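Local coordinates for protein putative DD-carboxypeptidase TP_0574 (Treponema pallidum, PDB 1O75) that binds penicillin and shows zinc-dependent carboxypeptidase activity, possibly serving as a D,D-carboxypeptidase that decreases peptidoglycan cross-linking, at residues D215-G220 with A229-M234; V258-Y263 with I294-N299; P310-L315 with D328-P333. The protein carries 2 engineered substitutions. All blocks are in the same frame, centred on the assembly; numbering follows the deposited sequence.

In the fold
The three contacts belong to two antiparallel sheets that face each other as a beta sandwich in domain C of Tp47, consistent with an immunoglobulin-like (E-set) fold. Interaction 1 is a hairpin of one sheet, interaction 3 a hairpin of the other, and interaction 2 bridges the two through side chains. Their centres lie only 9 to 11 Å apart. Ala231 N meets Cys296 O at 2.7 Å, joining interactions 1 and 2, while Tyr263 N meets Tyr312 O at 2.7 Å, joining 2 and 3. Ala229 CB packs on Phe331 CG at 3.4 Å. Tyr260, Cys296 and Gly297 of interaction 2 and Phe331 of interaction 3 form an interior xenon site; Met234 of interaction 1 touches a sulfated glucose.

Interaction 1. Residues D215-G220 with A229-M234; sequences DTVGTG and AEASVM
Gly218 and Ser232 face each other on antiparallel strands and exchange both of their backbone hydrogen bonds, Gly218 N to Ser232 O at 2.8 Å and Ser232 N to Gly218 O at 2.7 Å. Gly220 and Glu230 form a second pair of this kind. At the intervening non-hydrogen-bonded pairs the alpha carbons come close to carbonyls instead, as where Ala231 CA lies 3.2 Å from Gly218 O.

The two strands make a beta hairpin, and 212-220 is the outermost strand of its sheet within the chain. A classic beta bulge interrupts the pairing: Asp215 and Thr216 both face Met234. Met234 O accepts a bond of 2.7 Å from Asp215 N and a weak one from Thr216 N, while Met234 N returns a bond of 2.8 Å to Thr216 O. The strand changes direction at Asp215.

Among the side chains, Thr216 and Met234 run alongside one another, Thr216 OG1 lying 3.5 Å from Met234 CB. Met234 then bends twice, and its end leads off toward the bound sulfated glucose. Glu230 bends at chi2 (-87°), which brings Glu230 OE2 to 3.6 Å from Gly220 N, a contact only, since that N-H is used by Glu230 O. Its other oxygen, Glu230 OE1, accepts a 2.7 Å bond from Ser232 OG on the syn side and has a weak second partner in Ser295. On the opposite face of the hairpin, Thr219 packs against Val329 and Phe331.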
loop_
_atom_site.group_PDB
_atom_site.type_symbol
_atom_site.label_atom_id
_atom_site.label_comp_id
_atom_site.label_asym_id
_atom_site.label_seq_id
_atom_site.Cartn_x
_atom_site.Cartn_y
_atom_site.Cartn_z
ATOM N N ASP B 215 2.505 9.129 -15.125
ATOM C CA ASP B 215 1.654 10.043 -14.362
ATOM C C ASP B 215 2.671 10.811 -13.504
ATOM O O ASP B 215 2.818 12.030 -13.623
ATOM C CB ASP B 215 0.660 9.252 -13.504
ATOM C CG ASP B 215 -0.258 10.148 -12.682
ATOM O OD1 ASP B 215 -0.095 11.383 -12.728
ATOM O OD2 ASP B 215 -1.145 9.606 -11.990
ATOM N N THR B 216 3.390 10.085 -12.657
ATOM C CA THR B 216 4.445 10.667 -11.816
ATOM C C THR B 216 5.517 9.603 -11.607
ATOM O O THR B 216 5.275 8.407 -11.849
ATOM C CB THR B 216 3.960 11.073 -10.414
ATOM O OG1 THR B 216 3.459 9.915 -9.730
ATOM C CG2 THR B 216 2.878 12.147 -10.497
ATOM N N VAL B 217 6.696 10.033 -11.158
ATOM C CA VAL B 217 7.803 9.118 -10.899
ATOM C C VAL B 217 8.369 9.407 -9.528
ATOM O O VAL B 217 8.713 10.555 -9.238
ATOM C CB VAL B 217 8.969 9.310 -11.879
ATOM C CG1 VAL B 217 10.091 8.340 -11.520
ATOM C CG2 VAL B 217 8.510 9.101 -13.304
ATOM N N GLY B 218 8.470 8.369 -8.701
ATOM C CA GLY B 218 9.034 8.514 -7.364
ATOM C C GLY B 218 10.419 7.868 -7.323
ATOM O O GLY B 218 10.708 6.980 -8.123
ATOM N N THR B 219 11.268 8.300 -6.394
ATOM C CA THR B 219 12.615 7.763 -6.277
ATOM C C THR B 219 12.882 7.344 -4.832
ATOM O O THR B 219 12.474 8.037 -3.898
ATOM C CB THR B 219 13.645 8.827 -6.725
ATOM O OG1 THR B 219 13.493 9.050 -8.128
ATOM C CG2 THR B 219 15.067 8.360 -6.473
ATOM N N GLY B 220 13.555 6.207 -4.653
ATOM C CA GLY B 220 13.858 5.727 -3.311
ATOM C C GLY B 220 15.267 5.166 -3.242
ATOM O O GLY B 220 15.842 4.834 -4.279
ATOM N N ALA B 229 19.378 2.219 -5.873
ATOM C CA ALA B 229 18.373 3.233 -6.142
ATOM C C ALA B 229 17.219 2.586 -6.875
ATOM O O ALA B 229 17.393 1.589 -7.567
ATOM C CB ALA B 229 18.972 4.376 -6.999
ATOM N N GLU B 230 16.045 3.181 -6.748
ATOM C CA GLU B 230 14.874 2.620 -7.372
ATOM C C GLU B 230 13.916 3.714 -7.805
ATOM O O GLU B 230 13.836 4.761 -7.161
ATOM C CB GLU B 230 14.222 1.660 -6.374
ATOM C CG GLU B 230 12.871 1.136 -6.778
ATOM C CD GLU B 230 11.732 2.059 -6.341
ATOM O OE1 GLU B 230 10.549 1.684 -6.535
ATOM O OE2 GLU B 230 12.013 3.158 -5.802
ATOM N N ALA B 231 13.207 3.481 -8.905
ATOM C CA ALA B 231 12.243 4.457 -9.396
ATOM C C ALA B 231 10.888 3.786 -9.439
ATOM O O ALA B 231 10.774 2.633 -9.869
ATOM C CB ALA B 231 12.630 4.945 -10.808
ATOM N N SER B 232 9.873 4.499 -8.965
ATOM C CA SER B 232 8.510 4.004 -8.950
ATOM C C SER B 232 7.745 4.803 -9.982
ATOM O O SER B 232 7.465 5.987 -9.778
ATOM C CB SER B 232 7.872 4.226 -7.577
ATOM O OG SER B 232 8.392 3.292 -6.658
ATOM N N VAL B 233 7.406 4.164 -11.089
ATOM C CA VAL B 233 6.691 4.871 -12.124
ATOM C C VAL B 233 5.177 4.686 -11.963
ATOM O O VAL B 233 4.677 3.567 -12.076
ATOM C CB VAL B 233 7.145 4.366 -13.523
ATOM C CG1 VAL B 233 6.449 5.157 -14.629
ATOM C CG2 VAL B 233 8.670 4.476 -13.655
ATOM N N MET B 234 4.457 5.762 -11.660
ATOM C CA MET B 234 2.998 5.679 -11.567
ATOM C C MET B 234 2.493 5.946 -12.981
ATOM O O MET B 234 2.971 6.864 -13.653
ATOM C CB MET B 234 2.457 6.720 -10.596
ATOM C CG MET B 234 2.825 6.433 -9.144
ATOM S SD MET B 234 1.764 5.155 -8.450
ATOM C CE MET B 234 0.217 6.141 -8.258
#

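Interaction 2. Residues V258-Y263 with I294-N299; sequences VRYDYY and ISCGIN. With XE (xenon), chain F.
Tyr260 reaches from its own strand across to Cys296, Gly297 and Ile298, which belong to the facing sheet. The segment axes of the two strands pass 9.5 Å apart at 48°, so side chains must bridge the distance.

From the backbone, Tyr260 CB points toward strand 294-298, and a chi1 of -68° sets CG beside the backbone N and turns the ring toward Cys296 and Gly297. The ring atoms then meet different neighbours. Tyr260 CD2 comes within 4.1 Å of Ile298 CD1, the two side chains running antiparallel past one another, whereas Tyr260 CE1 lies 3.9 Å from Cys296 CB. Xenon rests over one face of the ring, 3.5 Å from Tyr260 CZ, and also touches the main chain at Cys296 O, 3.4 Å away. Phe331 completes the site. At the tip, Tyr260 OH donates a hydrogen bond of 2.6 Å to Gly297 O. The carbonyl oxygen lies at the ring edge, near the ring plane, but the hydroxyl stands above the carbonyl plane, 36° out of it. Beside the tyrosine, Val258 CG1 and CG2 both pack at 4.0 Å on Cys296 SG.

The chemistry separates two roles of one buried tyrosine. Its hydroxyl finds a main-chain acceptor in the facing strand and so ties the two sheets together, while its polarisable ring face helps hold a noble-gas atom that can bind only through dispersion and induced-dipole forces.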
loop_
_atom_site.group_PDB
_atom_site.type_symbol
_atom_site.label_atom_id
_atom_site.label_comp_id
_atom_site.label_asym_id
_atom_site.label_seq_id
_atom_site.Cartn_x
_atom_site.Cartn_y
_atom_site.Cartn_z
ATOM N N VAL B 258 12.399 -3.713 -19.228
ATOM C CA VAL B 258 12.768 -2.303 -19.160
ATOM C C VAL B 258 14.208 -2.102 -19.610
ATOM O O VAL B 258 15.105 -2.867 -19.228
ATOM C CB VAL B 258 12.715 -1.736 -17.709
ATOM C CG1 VAL B 258 12.768 -0.186 -17.746
ATOM C CG2 VAL B 258 11.488 -2.204 -17.004
ATOM N N ARG B 259 14.429 -1.063 -20.402
ATOM C CA ARG B 259 15.775 -0.729 -20.838
ATOM C C ARG B 259 16.237 0.451 -19.995
ATOM O O ARG B 259 15.470 1.386 -19.751
ATOM C CB ARG B 259 15.777 -0.309 -22.303
ATOM C CG ARG B 259 17.190 0.038 -22.827
ATOM C CD ARG B 259 17.088 0.746 -24.194
ATOM N NE ARG B 259 18.402 1.073 -24.736
ATOM C CZ ARG B 259 19.035 0.330 -25.637
ATOM N NH1 ARG B 259 18.470 -0.777 -26.091
ATOM N NH2 ARG B 259 20.232 0.696 -26.088
ATOM N N TYR B 260 17.473 0.415 -19.520
ATOM C CA TYR B 260 18.001 1.559 -18.770
ATOM C C TYR B 260 19.030 2.267 -19.691
ATOM O O TYR B 260 19.960 1.613 -20.169
ATOM C CB TYR B 260 18.773 1.118 -17.506
ATOM C CG TYR B 260 17.937 0.476 -16.395
ATOM C CD1 TYR B 260 16.537 0.523 -16.425
ATOM C CD2 TYR B 260 18.559 -0.154 -15.307
ATOM C CE1 TYR B 260 15.765 -0.047 -15.392
ATOM C CE2 TYR B 260 17.800 -0.729 -14.260
ATOM C CZ TYR B 260 16.406 -0.667 -14.315
ATOM O OH TYR B 260 15.660 -1.217 -13.292
ATOM N N ASP B 261 18.863 3.565 -19.940
ATOM C CA ASP B 261 19.866 4.326 -20.705
ATOM C C ASP B 261 20.451 5.293 -19.658
ATOM O O ASP B 261 19.709 5.998 -18.966
ATOM C CB ASP B 261 19.258 5.123 -21.863
ATOM C CG ASP B 261 18.847 4.249 -23.018
ATOM O OD1 ASP B 261 19.557 3.273 -23.328
ATOM O OD2 ASP B 261 17.823 4.548 -23.633
ATOM N N TYR B 262 21.778 5.313 -19.564
ATOM C CA TYR B 262 22.500 6.116 -18.570
ATOM C C TYR B 262 23.233 7.302 -19.202
ATOM O O TYR B 262 24.049 7.123 -20.113
ATOM C CB TYR B 262 23.505 5.200 -17.868
ATOM C CG TYR B 262 24.344 5.839 -16.786
ATOM C CD1 TYR B 262 23.778 6.700 -15.857
ATOM C CD2 TYR B 262 25.706 5.513 -16.648
ATOM C CE1 TYR B 262 24.536 7.223 -14.801
ATOM C CE2 TYR B 262 26.475 6.029 -15.599
ATOM C CZ TYR B 262 25.881 6.881 -14.685
ATOM O OH TYR B 262 26.618 7.412 -13.644
ATOM N N TYR B 263 22.946 8.493 -18.685
ATOM C CA TYR B 263 23.541 9.723 -19.191
ATOM C C TYR B 263 24.584 10.327 -18.257
ATOM O O TYR B 263 24.967 11.501 -18.402
ATOM C CB TYR B 263 22.425 10.731 -19.495
ATOM C CG TYR B 263 21.670 10.390 -20.775
ATOM C CD1 TYR B 263 20.691 9.388 -20.803
ATOM C CD2 TYR B 263 21.987 11.026 -21.978
ATOM C CE1 TYR B 263 20.047 9.023 -22.021
ATOM C CE2 TYR B 263 21.358 10.673 -23.191
ATOM C CZ TYR B 263 20.400 9.671 -23.211
ATOM O OH TYR B 263 19.859 9.275 -24.437
ATOM N N ILE B 294 4.866 0.649 -11.498
ATOM C CA ILE B 294 5.870 -0.319 -11.917
ATOM C C ILE B 294 7.158 0.237 -11.350
ATOM O O ILE B 294 7.448 1.420 -11.532
ATOM C CB ILE B 294 5.958 -0.461 -13.430
ATOM C CG1 ILE B 294 4.647 -1.082 -13.939
ATOM C CG2 ILE B 294 7.141 -1.381 -13.807
ATOM C CD1 ILE B 294 4.715 -1.554 -15.334
ATOM N N SER B 295 7.903 -0.588 -10.618
ATOM C CA SER B 295 9.159 -0.140 -10.015
ATOM C C SER B 295 10.373 -0.746 -10.722
ATOM O O SER B 295 10.356 -1.915 -11.122
ATOM C CB SER B 295 9.171 -0.495 -8.535
ATOM O OG SER B 295 8.067 0.135 -7.894
ATOM N N CYS B 296 11.413 0.067 -10.874
ATOM C CA CYS B 296 12.651 -0.325 -11.553
ATOM C C CYS B 296 13.786 0.014 -10.607
ATOM O O CYS B 296 13.846 1.135 -10.117
ATOM C CB CYS B 296 12.848 0.516 -12.828
ATOM S SG CYS B 296 11.514 0.358 -13.973
ATOM N N GLY B 297 14.682 -0.935 -10.374
ATOM C CA GLY B 297 15.793 -0.664 -9.492
ATOM C C GLY B 297 17.126 -0.989 -10.125
ATOM O O GLY B 297 17.187 -1.645 -11.174
ATOM N N ILE B 298 18.202 -0.561 -9.480
ATOM C CA ILE B 298 19.511 -0.852 -10.023
ATOM C C ILE B 298 20.513 -1.013 -8.891
ATOM O O ILE B 298 20.364 -0.413 -7.831
ATOM C CB ILE B 298 19.969 0.286 -10.977
ATOM C CG1 ILE B 298 21.223 -0.134 -11.746
ATOM C CG2 ILE B 298 20.242 1.587 -10.174
ATOM C CD1 ILE B 298 21.656 0.914 -12.788
ATOM N N ASN B 299 21.489 -1.879 -9.097
ATOM C CA ASN B 299 22.568 -2.036 -8.122
ATOM C C ASN B 299 23.810 -1.837 -8.972
ATOM O O ASN B 299 24.092 -2.641 -9.846
ATOM C CB ASN B 299 22.602 -3.426 -7.488
ATOM C CG ASN B 299 23.706 -3.545 -6.454
ATOM O OD1 ASN B 299 24.889 -3.474 -6.795
ATOM N ND2 ASN B 299 23.327 -3.716 -5.186
HETATM XE XE XE F . 16.393 2.129 -12.139
#

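Interaction 3. Residues P310-L315 with D328-P333; sequences PGYYRL and DVRFLP
The hairpin of strands 311-319 and 325-331 forms one edge of a four-stranded antiparallel sheet, with 325-331 outermost within the chain. Gly311 pairs with Phe331, and Tyr313 with Val329, each through two backbone bonds; Tyr313 N to Val329 O, at 2.9 Å, is the straightest of these. Gly311 takes backbone angles (phi 143°) that suit a residue without a side chain.

One face carries polar and aromatic groups. Arg314 grips Asp328 side-on, Arg314 NE to Asp328 OD1 at 2.8 Å and Arg314 NH2 to Asp328 OD2 at 2.8 Å, with the two flat groups nearly coplanar. Next to them, Arg330 extends over the Tyr312 ring, its CG 3.8 Å from the ring centroid in a CH-pi contact, and Arg330 CD passes 3.3 Å from Tyr312 OH.

The other face looks into the sandwich. Tyr313 CD1 meets Phe331 CD2 at 3.6 Å, the ring planes at 44°, and Leu315 CD1 lies 4.2 Å from Val329 CG1. Phe331 also touches xenon, and Tyr313 OH bonds to Gly309 O.

The hairpin is thus two-sided: a two-pronged salt bridge, probably keeping both partners charged, clamps its outer face, while apolar contact joins its inner face to the core.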
loop_
_atom_site.group_PDB
_atom_site.type_symbol
_atom_site.label_atom_id
_atom_site.label_comp_id
_atom_site.label_asym_id
_atom_site.label_seq_id
_atom_site.Cartn_x
_atom_site.Cartn_y
_atom_site.Cartn_z
ATOM N N PRO B 310 25.602 6.737 -9.890
ATOM C CA PRO B 310 24.624 7.802 -9.703
ATOM C C PRO B 310 24.570 8.703 -10.954
ATOM O O PRO B 310 25.540 8.793 -11.707
ATOM C CB PRO B 310 25.157 8.559 -8.483
ATOM C CG PRO B 310 25.900 7.485 -7.710
ATOM C CD PRO B 310 26.625 6.754 -8.824
ATOM N N GLY B 311 23.444 9.367 -11.169
ATOM C CA GLY B 311 23.328 10.214 -12.338
ATOM C C GLY B 311 21.931 10.172 -12.948
ATOM O O GLY B 311 20.964 9.806 -12.283
ATOM N N TYR B 312 21.854 10.539 -14.222
ATOM C CA TYR B 312 20.606 10.616 -14.960
ATOM C C TYR B 312 20.355 9.398 -15.803
ATOM O O TYR B 312 21.213 8.979 -16.614
ATOM C CB TYR B 312 20.617 11.849 -15.861
ATOM C CG TYR B 312 20.677 13.119 -15.076
ATOM C CD1 TYR B 312 19.511 13.763 -14.664
ATOM C CD2 TYR B 312 21.907 13.643 -14.670
ATOM C CE1 TYR B 312 19.571 14.902 -13.867
ATOM C CE2 TYR B 312 21.975 14.778 -13.861
ATOM C CZ TYR B 312 20.811 15.394 -13.467
ATOM O OH TYR B 312 20.887 16.481 -12.633
ATOM N N TYR B 313 19.159 8.849 -15.622
ATOM C CA TYR B 313 18.753 7.674 -16.348
ATOM C C TYR B 313 17.466 7.923 -17.112
ATOM O O TYR B 313 16.653 8.771 -16.749
ATOM C CB TYR B 313 18.522 6.481 -15.401
ATOM C CG TYR B 313 19.775 5.916 -14.778
ATOM C CD1 TYR B 313 20.387 6.543 -13.689
ATOM C CD2 TYR B 313 20.352 4.755 -15.285
ATOM C CE1 TYR B 313 21.556 6.007 -13.122
ATOM C CE2 TYR B 313 21.501 4.227 -14.735
ATOM C CZ TYR B 313 22.099 4.853 -13.653
ATOM O OH TYR B 313 23.236 4.283 -13.122
ATOM N N ARG B 314 17.300 7.159 -18.175
ATOM C CA ARG B 314 16.094 7.211 -18.980
ATOM C C ARG B 314 15.638 5.759 -18.984
ATOM O O ARG B 314 16.385 4.883 -19.432
ATOM C CB ARG B 314 16.401 7.671 -20.412
ATOM C CG ARG B 314 15.222 7.497 -21.364
ATOM C CD ARG B 314 15.317 8.461 -22.563
ATOM N NE ARG B 314 15.115 9.850 -22.137
ATOM C CZ ARG B 314 15.472 10.914 -22.845
ATOM N NH1 ARG B 314 16.060 10.766 -24.037
ATOM N NH2 ARG B 314 15.244 12.128 -22.364
ATOM N N LEU B 315 14.431 5.513 -18.475
ATOM C CA LEU B 315 13.867 4.160 -18.397
ATOM C C LEU B 315 12.828 3.978 -19.497
ATOM O O LEU B 315 11.973 4.834 -19.685
ATOM C CB LEU B 315 13.158 3.952 -17.033
ATOM C CG LEU B 315 13.872 4.495 -15.804
ATOM C CD1 LEU B 315 13.089 4.153 -14.537
ATOM C CD2 LEU B 315 15.271 3.915 -15.744
ATOM N N ASP B 328 12.231 9.675 -17.251
ATOM C CA ASP B 328 13.550 10.165 -16.885
ATOM C C ASP B 328 13.617 10.343 -15.361
ATOM O O ASP B 328 12.699 10.905 -14.747
ATOM C CB ASP B 328 13.840 11.501 -17.575
ATOM C CG ASP B 328 14.055 11.349 -19.093
ATOM O OD1 ASP B 328 14.200 10.204 -19.561
ATOM O OD2 ASP B 328 14.095 12.376 -19.808
ATOM N N VAL B 329 14.700 9.872 -14.757
ATOM C CA VAL B 329 14.854 9.983 -13.315
ATOM C C VAL B 329 16.312 10.220 -12.968
ATOM O O VAL B 329 17.207 9.861 -13.726
ATOM C CB VAL B 329 14.359 8.682 -12.606
ATOM C CG1 VAL B 329 15.236 7.482 -13.000
ATOM C CG2 VAL B 329 14.432 8.869 -11.117
ATOM N N ARG B 330 16.559 10.826 -11.821
ATOM C CA ARG B 330 17.935 11.072 -11.401
ATOM C C ARG B 330 18.212 10.378 -10.068
ATOM O O ARG B 330 17.411 10.479 -9.141
ATOM C CB ARG B 330 18.193 12.577 -11.244
ATOM C CG ARG B 330 19.656 12.888 -10.854
ATOM C CD ARG B 330 19.826 14.328 -10.377
ATOM N NE ARG B 330 21.155 14.518 -9.799
ATOM C CZ ARG B 330 21.526 15.618 -9.152
ATOM N NH1 ARG B 330 20.666 16.616 -9.002
ATOM N NH2 ARG B 330 22.756 15.727 -8.678
ATOM N N PHE B 331 19.320 9.650 -9.987
ATOM C CA PHE B 331 19.685 8.999 -8.733
ATOM C C PHE B 331 20.878 9.789 -8.165
ATOM O O PHE B 331 21.904 9.934 -8.812
ATOM C CB PHE B 331 20.053 7.531 -8.952
ATOM C CG PHE B 331 18.920 6.687 -9.499
ATOM C CD1 PHE B 331 17.616 6.867 -9.040
ATOM C CD2 PHE B 331 19.177 5.667 -10.430
ATOM C CE1 PHE B 331 16.568 6.041 -9.494
ATOM C CE2 PHE B 331 18.148 4.830 -10.895
ATOM C CZ PHE B 331 16.836 5.021 -10.422
ATOM N N LEU B 332 20.707 10.301 -6.953
ATOM C CA LEU B 332 21.715 11.109 -6.282
ATOM C C LEU B 332 22.948 10.353 -5.823
ATOM O O LEU B 332 22.905 9.140 -5.620
ATOM C CB LEU B 332 21.080 11.818 -5.078
ATOM C CG LEU B 332 20.009 12.829 -5.496
ATOM C CD1 LEU B 332 19.175 13.230 -4.298
ATOM C CD2 LEU B 332 20.688 14.056 -6.143
ATOM N N PRO B 333 24.070 11.077 -5.655
ATOM C CA PRO B 333 25.345 10.513 -5.210
ATOM C C PRO B 333 25.192 10.033 -3.779
ATOM O O PRO B 333 24.310 10.492 -3.048
ATOM C CB PRO B 333 26.306 11.700 -5.278
ATOM C CG PRO B 333 25.684 12.606 -6.280
ATOM C CD PRO B 333 24.218 12.502 -5.982
#